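Local coordinates for uncharacterized protein AF_1382 (Archaeoglobus fulgidus DSM 4304, PDB 2QVO) that is of unknown function but has a winged-helix-like fold of helices and a small antiparallel sheet, consistent with, though not proof of, a DNA-binding role, at residues A[8-12]-A[13-17]. Sequence-based numbering, arbitrary orientation.
Sequences LLFKE and KALEI
Leu15 N donates to Lys11 O at 2.9 Å, closing the first turn of helix 12-26 with a nearly straight bond (N-H...O 163°). Lys11 holds the N-cap position, and its carbonyl accepts this i to i+4 bond at the start of the helix. One residue on, Glu16 N reaches Glu12 O at 3.0 Å, and Ile17 N follows with Lys13 O. The tight part of the contact is this backbone turn and the atoms laid against its carbonyls. There CB of Leu15 lies 3.4 Å from Lys11 O, and its CG, anti to the backbone N (chi1 172°), sends the methyls toward Phe10. Leu15 CD2 meets Phe10 CB at 4.3 Å, a light touch, while CD1 approaches the ring obliquely; both residues also pack on Ile84 of helix 75-90.

The charged side is looser. Glu12 is exposed, Lys13 and Glu16 only partly so, and Lys13 also rests on Tyr46 and Ser42. Glu12 and Lys13 run side by side, and Lys13, bent at chi2 and chi4, brings NZ to 2.8 Å from Glu12 OE2 in a salt bridge whose hydrogen bond is weak. Glu16 lies alongside Glu12 as well, its CG 3.3 Å from Glu12 O and its OE2 3.7 Å from Glu12 OE1, the carboxylate planes almost perpendicular (86°). With an alanine at Glu16 the CG that lies against Glu12 O goes, together with the carboxylate, which is likely to uncover that carbonyl and cost the touch on Val40. The two acids near the helix start may be eased by its dipole, and Lys13 probably offsets part of their charge, so the backbone bonds rather than the ion pair appear to fix this turn.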
loop_
_atom_site.group_PDB
_atom_site.type_symbol
_atom_site.label_atom_id
_atom_site.label_comp_id
_atom_site.label_asym_id
_atom_site.label_seq_id
_atom_site.Cartn_x
_atom_site.Cartn_y
_atom_site.Cartn_z
ATOM N N LEU A 8 -12.257 12.630 -5.397
ATOM C CA LEU A 8 -12.103 14.081 -5.440
ATOM C C LEU A 8 -10.677 14.497 -5.090
ATOM O O LEU A 8 -10.051 15.274 -5.811
ATOM C CB LEU A 8 -13.096 14.753 -4.490
ATOM C CG LEU A 8 -13.229 16.272 -4.613
ATOM C CD2 LEU A 8 -14.596 16.732 -4.130
ATOM N N LEU A 9 -10.173 13.976 -3.976
ATOM C CA LEU A 9 -8.871 14.384 -3.444
ATOM C C LEU A 9 -7.725 13.420 -3.700
ATOM O O LEU A 9 -6.572 13.839 -3.768
ATOM C CB LEU A 9 -8.968 14.636 -1.935
ATOM C CG LEU A 9 -9.678 15.920 -1.509
ATOM C CD1 LEU A 9 -9.916 15.889 -0.018
ATOM C CD2 LEU A 9 -8.871 17.155 -1.926
ATOM N N PHE A 10 -8.045 12.134 -3.814
ATOM C CA PHE A 10 -7.017 11.093 -3.905
ATOM C C PHE A 10 -6.924 10.410 -5.266
ATOM O O PHE A 10 -7.908 10.288 -5.993
ATOM C CB PHE A 10 -7.266 10.023 -2.839
ATOM C CG PHE A 10 -7.065 10.506 -1.438
ATOM C CD1 PHE A 10 -5.792 10.591 -0.899
ATOM C CD2 PHE A 10 -8.155 10.879 -0.657
ATOM C CE1 PHE A 10 -5.604 11.037 0.409
ATOM C CE2 PHE A 10 -7.974 11.329 0.650
ATOM C CZ PHE A 10 -6.701 11.413 1.177
ATOM N N LYS A 11 -5.712 9.980 -5.590
ATOM C CA LYS A 11 -5.478 8.987 -6.629
ATOM C C LYS A 11 -5.922 7.629 -6.053
ATOM O O LYS A 11 -5.216 7.029 -5.238
ATOM C CB LYS A 11 -3.997 8.955 -7.006
ATOM C CG LYS A 11 -3.402 10.291 -7.499
ATOM C CD LYS A 11 -3.753 10.585 -8.962
ATOM C CE LYS A 11 -3.482 12.053 -9.346
ATOM N NZ LYS A 11 -2.035 12.424 -9.273
ATOM N N GLU A 12 -7.095 7.175 -6.482
ATOM C CA GLU A 12 -7.785 6.031 -5.885
ATOM C C GLU A 12 -6.986 4.726 -5.930
ATOM O O GLU A 12 -6.988 3.976 -4.962
ATOM C CB GLU A 12 -9.170 5.830 -6.507
ATOM C CG GLU A 12 -9.171 5.757 -8.040
ATOM C CD GLU A 12 -10.260 4.860 -8.603
ATOM O OE1 GLU A 12 -10.945 4.168 -7.817
ATOM O OE2 GLU A 12 -10.418 4.834 -9.844
ATOM N N LYS A 13 -6.297 4.473 -7.042
ATOM C CA LYS A 13 -5.517 3.238 -7.177
ATOM C C LYS A 13 -4.327 3.203 -6.216
ATOM O O LYS A 13 -4.116 2.203 -5.530
ATOM C CB LYS A 13 -5.089 3.006 -8.635
ATOM C CG LYS A 13 -6.264 2.755 -9.604
ATOM C CD LYS A 13 -7.132 1.560 -9.175
ATOM C CE LYS A 13 -8.237 1.245 -10.191
ATOM N NZ LYS A 13 -9.394 2.197 -10.120
ATOM N N ALA A 14 -3.577 4.301 -6.134
ATOM C CA ALA A 14 -2.440 4.397 -5.212
ATOM C C ALA A 14 -2.895 4.352 -3.754
ATOM O O ALA A 14 -2.242 3.722 -2.904
ATOM C CB ALA A 14 -1.623 5.662 -5.481
ATOM N N LEU A 15 -4.016 5.018 -3.473
ATOM C CA LEU A 15 -4.623 4.992 -2.136
ATOM C C LEU A 15 -4.975 3.573 -1.686
ATOM O O LEU A 15 -4.612 3.167 -0.573
ATOM C CB LEU A 15 -5.896 5.848 -2.096
ATOM C CG LEU A 15 -6.662 5.704 -0.777
ATOM C CD1 LEU A 15 -5.912 6.410 0.320
ATOM C CD2 LEU A 15 -8.090 6.226 -0.896
ATOM N N GLU A 16 -5.698 2.847 -2.542
ATOM C CA GLU A 16 -6.135 1.482 -2.246
ATOM C C GLU A 16 -4.938 0.574 -1.957
ATOM O O GLU A 16 -5.015 -0.278 -1.072
ATOM C CB GLU A 16 -6.939 0.880 -3.402
ATOM C CG GLU A 16 -8.385 1.352 -3.508
ATOM C CD GLU A 16 -9.037 0.932 -4.825
ATOM O OE1 GLU A 16 -8.623 -0.104 -5.410
ATOM O OE2 GLU A 16 -9.962 1.641 -5.276
ATOM N N ILE A 17 -3.853 0.750 -2.703
ATOM C CA ILE A 17 -2.631 -0.032 -2.475
ATOM C C ILE A 17 -2.034 0.274 -1.094
ATOM O O ILE A 17 -1.734 -0.634 -0.296
ATOM C CB ILE A 17 -1.616 0.155 -3.639
ATOM C CG1 ILE A 17 -2.205 -0.467 -4.912
ATOM C CG2 ILE A 17 -0.267 -0.501 -3.322
ATOM C CD1 ILE A 17 -1.618 0.062 -6.207
#